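Local coordinates for protein cycloalternan-forming enzyme (Listeria monocytogenes serovar 1/2a, PDB 5F7U) that is a multidomain carbohydrate-active protein of the glycoside hydrolase 31 family, with a TIM barrel, several beta-rich domains and a carbohydrate-binding module, at residues A[749-754]-A[791-796]; A[734-739]-A[760-765]; A[644-649]-A[685-690]. The protein carries 1 engineered substitution. All coordinates share one frame; numbering follows the deposited sequence.

Contact 1: A[749-754]-A[791-796]; sequences APIVQE and TLPVFA
A749 meets P793 through backbone and side chain together. Its N-H donates to P793 O at 3.0 Å, with an N-H...O angle of 159°. This is the one hydrogen bond between the segments. The A749 CB lies 4.1 Å from P793 CB. The A749 carbonyl faces the same proline ring, with A749 O 3.2 Å from P793 CD. That oxygen is buried and has no hydrogen-bonding partner in the model; P793 CG and L792 CD1 also lie against it. P750 is held by L792. Atom CD1 of L792 comes to 3.6 Å from P750 CA and also reaches P750 CB. L792 has CG anti to its backbone N (chi1 177°), and this carries the methyl across to the proline. I751 closes the contact with its tip: I751 CD1 rests 3.6 Å from P793 CD, and the two side chains cross at about a right angle. The ring of P793 is thus touched by both A749 and I751. The loop 749-754 leaves strand 746-748, which pairs antiparallel with strand 794-797 in a sheet of the C-terminal domain. P750 and L792 also pack on helix 642-653, while A749 lies against strand 758-763.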
loop_
_atom_site.group_PDB
_atom_site.type_symbol
_atom_site.label_atom_id
_atom_site.label_comp_id
_atom_site.label_asym_id
_atom_site.label_seq_id
_atom_site.Cartn_x
_atom_site.Cartn_y
_atom_site.Cartn_z
ATOM N N ALA A 749 9.367 8.188 -10.033
ATOM C CA ALA A 749 8.517 8.132 -11.211
ATOM C C ALA A 749 8.856 6.943 -12.112
ATOM O O ALA A 749 9.594 7.087 -13.077
ATOM C CB ALA A 749 8.590 9.466 -11.960
ATOM N N PRO A 750 8.317 5.742 -11.791
ATOM C CA PRO A 750 8.718 4.601 -12.612
ATOM C C PRO A 750 8.101 4.671 -14.007
ATOM O O PRO A 750 7.095 5.361 -14.207
ATOM C CB PRO A 750 8.184 3.403 -11.833
ATOM C CG PRO A 750 6.995 3.920 -11.128
ATOM C CD PRO A 750 7.354 5.349 -10.739
ATOM N N ILE A 751 8.744 4.014 -14.963
ATOM C CA ILE A 751 8.224 3.967 -16.325
ATOM C C ILE A 751 7.428 2.672 -16.416
ATOM O O ILE A 751 8.011 1.567 -16.391
ATOM C CB ILE A 751 9.353 4.018 -17.391
ATOM C CG1 ILE A 751 9.955 5.423 -17.524
ATOM C CG2 ILE A 751 8.787 3.692 -18.775
ATOM C CD1 ILE A 751 10.856 5.885 -16.399
ATOM N N VAL A 752 6.101 2.801 -16.501
ATOM C CA VAL A 752 5.222 1.617 -16.472
ATOM C C VAL A 752 4.496 1.424 -17.801
ATOM O O VAL A 752 3.510 0.677 -17.884
ATOM C CB VAL A 752 4.202 1.668 -15.308
ATOM C CG1 VAL A 752 4.938 1.744 -13.969
ATOM C CG2 VAL A 752 3.269 2.861 -15.475
ATOM N N GLN A 753 5.000 2.087 -18.836
ATOM C CA GLN A 753 4.455 1.944 -20.193
ATOM C C GLN A 753 5.492 1.344 -21.110
ATOM O O GLN A 753 6.639 1.776 -21.131
ATOM C CB GLN A 753 4.022 3.297 -20.747
ATOM C CG GLN A 753 2.922 3.967 -19.932
ATOM C CD GLN A 753 2.613 5.360 -20.425
ATOM O OE1 GLN A 753 2.664 5.626 -21.631
ATOM N NE2 GLN A 753 2.302 6.274 -19.503
ATOM N N GLU A 754 5.066 0.319 -21.841
ATOM C CA GLU A 754 5.909 -0.374 -22.808
ATOM C C GLU A 754 6.398 0.586 -23.900
ATOM O O GLU A 754 5.613 1.365 -24.454
ATOM C CB GLU A 754 5.115 -1.519 -23.413
ATOM C CG GLU A 754 5.935 -2.548 -24.192
ATOM C CD GLU A 754 5.065 -3.652 -24.792
ATOM O OE1 GLU A 754 3.942 -3.899 -24.307
ATOM O OE2 GLU A 754 5.478 -4.278 -25.783
ATOM N N THR A 791 17.195 3.597 -16.569
ATOM C CA THR A 791 17.102 4.874 -15.842
ATOM C C THR A 791 15.758 5.032 -15.140
ATOM O O THR A 791 14.700 4.764 -15.729
ATOM C CB THR A 791 17.330 6.034 -16.842
ATOM O OG1 THR A 791 18.648 5.908 -17.397
ATOM C CG2 THR A 791 17.170 7.423 -16.201
ATOM N N LEU A 792 15.810 5.504 -13.896
ATOM C CA LEU A 792 14.597 5.763 -13.109
ATOM C C LEU A 792 14.637 7.197 -12.581
ATOM O O LEU A 792 15.520 7.508 -11.794
ATOM C CB LEU A 792 14.550 4.788 -11.908
ATOM C CG LEU A 792 13.404 4.929 -10.896
ATOM C CD1 LEU A 792 12.104 4.414 -11.492
ATOM C CD2 LEU A 792 13.718 4.132 -9.650
ATOM N N PRO A 793 13.669 8.059 -12.957
ATOM C CA PRO A 793 13.657 9.428 -12.386
ATOM C C PRO A 793 13.334 9.380 -10.892
ATOM O O PRO A 793 12.289 8.859 -10.513
ATOM C CB PRO A 793 12.511 10.129 -13.136
ATOM C CG PRO A 793 12.223 9.257 -14.325
ATOM C CD PRO A 793 12.581 7.852 -13.929
ATOM N N VAL A 794 14.241 9.879 -10.053
ATOM C CA VAL A 794 13.994 9.996 -8.601
ATOM C C VAL A 794 14.524 11.352 -8.151
ATOM O O VAL A 794 15.656 11.698 -8.481
ATOM C CB VAL A 794 14.662 8.879 -7.759
ATOM C CG1 VAL A 794 14.277 9.033 -6.287
ATOM C CG2 VAL A 794 14.229 7.478 -8.219
ATOM N N PHE A 795 13.709 12.094 -7.399
ATOM C CA PHE A 795 14.048 13.460 -6.984
ATOM C C PHE A 795 13.888 13.653 -5.486
ATOM O O PHE A 795 12.948 13.119 -4.878
ATOM C CB PHE A 795 13.147 14.479 -7.682
ATOM C CG PHE A 795 12.985 14.241 -9.158
ATOM C CD1 PHE A 795 12.055 13.307 -9.625
ATOM C CD2 PHE A 795 13.765 14.957 -10.090
ATOM C CE1 PHE A 795 11.907 13.074 -10.987
ATOM C CE2 PHE A 795 13.598 14.742 -11.456
ATOM C CZ PHE A 795 12.669 13.797 -11.904
ATOM N N ALA A 796 14.796 14.429 -4.898
ATOM C CA ALA A 796 14.688 14.780 -3.484
ATOM C C ALA A 796 14.058 16.150 -3.319
ATOM O O ALA A 796 14.415 17.094 -4.006
ATOM C CB ALA A 796 16.058 14.765 -2.817
#

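Contact 2: A[734-739]-A[760-765]; sequences RDLDEQ and EVYLPE
Q739 grips the backbone of Y762 with both ends of its side-chain amide. Y762 N donates to Q739 OE1 at 2.9 Å, on a lone pair in the carbonyl plane. Q739 NE2 donates to Y762 O at 2.8 Å in a nearly straight bond (172°). That acceptor lies in the amide plane, so the two bonds fix the amide's rotation. The amide thus supplies the strand edge with the donor and acceptor a neighbouring backbone would give. A water donates to Q739 OE1 at 2.8 Å and to E760 O at 2.9 Å, extending the grip two residues back along the strand. Beside this, L736 CD1 packs 3.7 Å from Y762 CB, and the side chains cross at about a right angle. In Q739, CG sits between the backbone N and the carbonyl carbon (chi1 65°), and the chain then runs out extended to the strand. Further out, Y762 OH is hydrogen-bonded to D730, while L736 O accepts from Q722. Both segments lie in the family 31 C-terminal domain. Strand 758-763 pairs antiparallel with strand 781-786, through V761 and I783 among others. Q739 and V761 both lie on L747 of strand 746-748, and L736 and Q739 touch M723 of helix 723-726.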
loop_
_atom_site.group_PDB
_atom_site.type_symbol
_atom_site.label_atom_id
_atom_site.label_comp_id
_atom_site.label_asym_id
_atom_site.label_seq_id
_atom_site.Cartn_x
_atom_site.Cartn_y
_atom_site.Cartn_z
ATOM N N ARG A 734 -4.096 14.838 -8.325
ATOM C CA ARG A 734 -5.301 14.100 -7.907
ATOM C C ARG A 734 -5.388 12.674 -8.454
ATOM O O ARG A 734 -5.796 11.759 -7.731
ATOM C CB ARG A 734 -6.571 14.881 -8.268
ATOM C CG ARG A 734 -6.758 16.157 -7.442
ATOM C CD ARG A 734 -7.213 15.778 -6.034
ATOM N NE ARG A 734 -7.364 16.921 -5.139
ATOM C CZ ARG A 734 -8.502 17.587 -4.952
ATOM N NH1 ARG A 734 -9.621 17.252 -5.612
ATOM N NH2 ARG A 734 -8.531 18.596 -4.079
ATOM N N ASP A 735 -4.997 12.482 -9.714
ATOM C CA ASP A 735 -5.248 11.194 -10.354
ATOM C C ASP A 735 -3.974 10.413 -10.692
ATOM O O ASP A 735 -4.048 9.328 -11.284
ATOM C CB ASP A 735 -6.092 11.390 -11.627
ATOM C CG ASP A 735 -7.467 11.997 -11.346
ATOM O OD1 ASP A 735 -8.177 11.566 -10.420
ATOM O OD2 ASP A 735 -7.860 12.898 -12.093
ATOM N N LEU A 736 -2.824 10.958 -10.308
ATOM C CA LEU A 736 -1.539 10.391 -10.707
ATOM C C LEU A 736 -1.338 8.990 -10.151
ATOM O O LEU A 736 -1.464 8.774 -8.941
ATOM C CB LEU A 736 -0.395 11.297 -10.249
ATOM C CG LEU A 736 -0.418 12.725 -10.813
ATOM C CD1 LEU A 736 0.743 13.482 -10.160
ATOM C CD2 LEU A 736 -0.297 12.764 -12.331
ATOM N N ASP A 737 -1.034 8.055 -11.049
ATOM C CA ASP A 737 -0.844 6.662 -10.641
ATOM C C ASP A 737 0.431 6.048 -11.193
ATOM O O ASP A 737 0.606 4.828 -11.131
ATOM C CB ASP A 737 -2.088 5.830 -11.012
ATOM C CG ASP A 737 -2.411 5.875 -12.489
ATOM O OD1 ASP A 737 -1.626 6.451 -13.297
ATOM O OD2 ASP A 737 -3.507 5.389 -12.842
ATOM N N GLU A 738 1.326 6.887 -11.737
ATOM C CA GLU A 738 2.590 6.417 -12.293
ATOM C C GLU A 738 3.788 7.142 -11.684
ATOM O O GLU A 738 4.890 7.169 -12.252
ATOM C CB GLU A 738 2.594 6.494 -13.832
ATOM C CG GLU A 738 1.409 5.788 -14.481
ATOM C CD GLU A 738 1.473 5.717 -16.007
ATOM O OE1 GLU A 738 2.432 6.234 -16.622
ATOM O OE2 GLU A 738 0.559 5.081 -16.596
ATOM N N GLN A 739 3.566 7.705 -10.502
ATOM C CA GLN A 739 4.642 8.257 -9.675
ATOM C C GLN A 739 4.147 8.248 -8.242
ATOM O O GLN A 739 2.941 8.088 -7.998
ATOM C CB GLN A 739 5.010 9.682 -10.095
ATOM C CG GLN A 739 3.896 10.713 -9.874
ATOM C CD GLN A 739 4.306 12.086 -10.376
ATOM O OE1 GLN A 739 4.379 12.316 -11.574
ATOM N NE2 GLN A 739 4.569 12.999 -9.451
ATOM N N GLU A 760 6.827 11.653 -18.281
ATOM C CA GLU A 760 6.258 12.857 -17.660
ATOM C C GLU A 760 6.336 12.686 -16.159
ATOM O O GLU A 760 6.005 11.604 -15.640
ATOM C CB GLU A 760 4.791 13.024 -18.052
ATOM C CG GLU A 760 4.606 13.592 -19.439
ATOM C CD GLU A 760 3.138 13.792 -19.811
ATOM O OE1 GLU A 760 2.226 13.585 -18.978
ATOM O OE2 GLU A 760 2.893 14.148 -20.960
ATOM N N VAL A 761 6.814 13.720 -15.461
ATOM C CA VAL A 761 6.835 13.705 -13.995
ATOM C C VAL A 761 6.166 14.973 -13.504
ATOM O O VAL A 761 6.637 16.076 -13.826
ATOM C CB VAL A 761 8.266 13.648 -13.409
ATOM C CG1 VAL A 761 8.198 13.490 -11.882
ATOM C CG2 VAL A 761 9.076 12.502 -14.015
ATOM N N TYR A 762 5.090 14.842 -12.736
ATOM C CA TYR A 762 4.494 16.051 -12.180
ATOM C C TYR A 762 5.270 16.438 -10.915
ATOM O O TYR A 762 5.404 15.608 -9.990
ATOM C CB TYR A 762 2.976 15.913 -11.863
ATOM C CG TYR A 762 2.528 17.188 -11.167
ATOM C CD1 TYR A 762 2.476 18.406 -11.873
ATOM C CD2 TYR A 762 2.293 17.212 -9.783
ATOM C CE1 TYR A 762 2.138 19.587 -11.237
ATOM C CE2 TYR A 762 1.954 18.394 -9.131
ATOM C CZ TYR A 762 1.896 19.581 -9.860
ATOM O OH TYR A 762 1.573 20.768 -9.241
ATOM N N LEU A 763 5.788 17.675 -10.884
ATOM C CA LEU A 763 6.493 18.168 -9.712
ATOM C C LEU A 763 5.633 19.167 -8.964
ATOM O O LEU A 763 5.332 20.230 -9.506
ATOM C CB LEU A 763 7.829 18.815 -10.102
ATOM C CG LEU A 763 8.819 17.906 -10.833
ATOM C CD1 LEU A 763 10.025 18.747 -11.238
ATOM C CD2 LEU A 763 9.235 16.698 -9.994
ATOM N N PRO A 764 5.246 18.835 -7.720
ATOM C CA PRO A 764 4.535 19.816 -6.896
ATOM C C PRO A 764 5.402 21.028 -6.585
ATOM O O PRO A 764 6.614 21.008 -6.802
ATOM C CB PRO A 764 4.250 19.057 -5.599
ATOM C CG PRO A 764 4.315 17.619 -5.985
ATOM C CD PRO A 764 5.436 17.566 -6.995
ATOM N N GLU A 765 4.767 22.090 -6.087
ATOM C CA GLU A 765 5.475 23.347 -5.851
ATOM C C GLU A 765 6.649 23.101 -4.890
ATOM O O GLU A 765 6.562 22.261 -4.017
ATOM C CB GLU A 765 4.509 24.436 -5.366
ATOM C CG GLU A 765 4.515 25.622 -6.326
ATOM C CD GLU A 765 3.221 26.414 -6.372
ATOM O OE1 GLU A 765 2.976 27.213 -5.438
ATOM O OE2 GLU A 765 2.467 26.268 -7.372
HETATM O O HOH W 1 4.298 10.405 -13.628
#

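Contact 3: A[644-649]-A[685-690]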
loop_
_atom_site.group_PDB
_atom_site.type_symbol
_atom_site.label_atom_id
_atom_site.label_comp_id
_atom_site.label_asym_id
_atom_site.label_seq_id
_atom_site.Cartn_x
_atom_site.Cartn_y
_atom_site.Cartn_z
ATOM N N LEU A 644 10.633 -4.989 -19.587
ATOM C CA LEU A 644 9.746 -5.066 -18.413
ATOM C C LEU A 644 10.545 -5.405 -17.156
ATOM O O LEU A 644 10.317 -4.805 -16.098
ATOM C CB LEU A 644 8.613 -6.089 -18.606
ATOM C CG LEU A 644 7.698 -6.298 -17.379
ATOM C CD1 LEU A 644 6.980 -5.018 -16.909
ATOM C CD2 LEU A 644 6.656 -7.355 -17.676
ATOM N N TYR A 645 11.453 -6.373 -17.271
ATOM C CA TYR A 645 12.217 -6.799 -16.109
ATOM C C TYR A 645 12.989 -5.600 -15.518
ATOM O O TYR A 645 12.990 -5.409 -14.301
ATOM C CB TYR A 645 13.143 -7.965 -16.447
ATOM C CG TYR A 645 13.728 -8.593 -15.198
ATOM C CD1 TYR A 645 13.016 -9.570 -14.497
ATOM C CD2 TYR A 645 14.978 -8.179 -14.697
ATOM C CE1 TYR A 645 13.529 -10.136 -13.351
ATOM C CE2 TYR A 645 15.493 -8.739 -13.538
ATOM C CZ TYR A 645 14.758 -9.711 -12.871
ATOM O OH TYR A 645 15.256 -10.286 -11.724
ATOM N N LYS A 646 13.616 -4.803 -16.384
ATOM C CA LYS A 646 14.421 -3.651 -15.954
ATOM C C LYS A 646 13.555 -2.549 -15.340
ATOM O O LYS A 646 13.913 -1.961 -14.303
ATOM C CB LYS A 646 15.250 -3.097 -17.132
ATOM C CG LYS A 646 16.443 -3.962 -17.490
ATOM C CD LYS A 646 17.234 -3.276 -18.592
ATOM C CE LYS A 646 18.573 -3.961 -18.860
ATOM N NZ LYS A 646 19.273 -3.147 -19.902
ATOM N N ARG A 647 12.399 -2.286 -15.958
ATOM C CA ARG A 647 11.470 -1.261 -15.449
ATOM C C ARG A 647 10.906 -1.643 -14.094
ATOM O O ARG A 647 10.825 -0.800 -13.191
ATOM C CB ARG A 647 10.332 -0.989 -16.448
ATOM C CG ARG A 647 10.769 -0.384 -17.776
ATOM C CD ARG A 647 11.505 0.941 -17.569
ATOM N NE ARG A 647 11.620 1.746 -18.783
ATOM C CZ ARG A 647 12.389 2.820 -18.887
ATOM N NH1 ARG A 647 13.077 3.256 -17.825
ATOM N NH2 ARG A 647 12.435 3.474 -20.035
ATOM N N ALA A 648 10.538 -2.916 -13.957
ATOM C CA ALA A 648 9.988 -3.458 -12.728
ATOM C C ALA A 648 11.043 -3.473 -11.618
ATOM O O ALA A 648 10.736 -3.105 -10.484
ATOM C CB ALA A 648 9.453 -4.855 -12.974
ATOM N N THR A 649 12.267 -3.876 -11.960
ATOM C CA THR A 649 13.391 -3.879 -11.018
ATOM C C THR A 649 13.567 -2.507 -10.377
ATOM O O THR A 649 13.666 -2.410 -9.152
ATOM C CB THR A 649 14.696 -4.270 -11.725
ATOM O OG1 THR A 649 14.631 -5.637 -12.118
ATOM C CG2 THR A 649 15.925 -4.036 -10.840
ATOM N N GLU A 685 22.405 -9.663 -21.317
ATOM C CA GLU A 685 23.375 -9.658 -20.221
ATOM C C GLU A 685 23.324 -8.382 -19.371
ATOM O O GLU A 685 23.675 -8.412 -18.192
ATOM C CB GLU A 685 24.801 -9.911 -20.741
ATOM C CG GLU A 685 25.022 -11.358 -21.198
ATOM C CD GLU A 685 26.473 -11.701 -21.549
ATOM O OE1 GLU A 685 27.430 -11.009 -21.106
ATOM O OE2 GLU A 685 26.677 -12.710 -22.267
ATOM N N THR A 686 22.870 -7.273 -19.971
ATOM C CA THR A 686 22.831 -5.979 -19.269
ATOM C C THR A 686 21.781 -5.930 -18.140
ATOM O O THR A 686 21.793 -4.999 -17.340
ATOM C CB THR A 686 22.584 -4.794 -20.218
ATOM O OG1 THR A 686 21.249 -4.875 -20.744
ATOM C CG2 THR A 686 23.606 -4.786 -21.365
ATOM N N ILE A 687 20.903 -6.937 -18.073
ATOM C CA ILE A 687 19.950 -7.055 -16.960
ATOM C C ILE A 687 20.674 -7.115 -15.613
ATOM O O ILE A 687 20.252 -6.470 -14.648
ATOM C CB ILE A 687 19.016 -8.276 -17.131
ATOM C CG1 ILE A 687 17.927 -7.972 -18.171
ATOM C CG2 ILE A 687 18.358 -8.665 -15.812
ATOM C CD1 ILE A 687 17.128 -9.191 -18.591
ATOM N N LEU A 688 21.762 -7.887 -15.563
ATOM C CA LEU A 688 22.492 -8.049 -14.309
ATOM C C LEU A 688 23.042 -6.733 -13.723
ATOM O O LEU A 688 22.741 -6.440 -12.553
ATOM C CB LEU A 688 23.540 -9.182 -14.358
ATOM C CG LEU A 688 24.283 -9.379 -13.024
ATOM C CD1 LEU A 688 23.357 -9.905 -11.920
ATOM C CD2 LEU A 688 25.473 -10.301 -13.232
ATOM N N PRO A 689 23.821 -5.943 -14.511
ATOM C CA PRO A 689 24.308 -4.669 -13.945
ATOM C C PRO A 689 23.198 -3.673 -13.612
ATOM O O PRO A 689 23.327 -2.934 -12.634
ATOM C CB PRO A 689 25.253 -4.108 -15.030
ATOM C CG PRO A 689 25.015 -4.937 -16.247
ATOM C CD PRO A 689 24.552 -6.280 -15.753
ATOM N N THR A 690 22.102 -3.696 -14.375
ATOM C CA THR A 690 20.955 -2.838 -14.066
ATOM C C THR A 690 20.280 -3.273 -12.763
ATOM O O THR A 690 19.989 -2.432 -11.892
ATOM C CB THR A 690 19.974 -2.773 -15.258
ATOM O OG1 THR A 690 20.684 -2.228 -16.375
ATOM C CG2 THR A 690 18.787 -1.879 -14.937
#
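K646 reaches T686 and T690 by a simple set of torsions. Its CG stands anti to the carbonyl carbon (chi1 -75°), and the rest of the chain is fully extended. This sends the ammonium group across the gap between the helices. T686 turns its hydroxyl to meet it, with OG1 between the backbone N and the carbonyl carbon (chi1 68°). K646 NZ donates to T686 OG1 at 2.8 Å. The methylene chain of K646 is used as well. K646 CE lies 3.7 Å from T690 OG1, and K646 CG lies 4.0 Å from T690 CG2, with the two side chains crossing at about a right angle. I687 adds its CG1 to the same lysine chain, 4.1 Å from K646 CE. Its other branch serves Y645: I687 CG2 sits 3.6 Å from Y645 CD2 and nearly as close to CE2. Y645 is anchored at its far end, where OH bonds to the backbone oxygen of R673. One turn on, T649 OG1 donates to Y645 O at 2.7 Å. That oxygen also takes the helical N-H of T649, from the opposite face of its plane. Helix 642-653 comes between barrel strands 628-631 and 657-660 in the sequence, and helix 687-700 comes after the last strand and helix 675-682. The contact therefore joins two outer helices of the TIM barrel. K646 is buried, but its charge is met: NZ forms a salt bridge with D790, which also bonds T690 OG1. T686 OG1 is also hydrogen-bonded to D684. The acids next to these hydroxyls probably help to stabilise the lysine's positive charge. D790 is shared by K646 and T690, one from each helix, and so ties the two helices together, while I687 and Y645 make the apolar part of the joint.

All three contacts are buried, but E760 of contact 2 and T686 of contact 3 lie at exposed margins. Contacts 1 and 2 belong to the C-terminal domain and touch directly. A749 CB packs on V761 CG2, and Q753 probably bonds E738. Contact 3 belongs to the TIM barrel and does not touch contact 2; their nearest atoms are about 10 Å apart. It meets contact 1 through R647, which packs on I751, so contact 1 lies at the barrel's border with the C-terminal domain. The chemistry differs accordingly. Contact 1 is mostly apolar, around prolines. Contact 2 depends on an amide at a strand edge. Contact 3 buries a charge between helices.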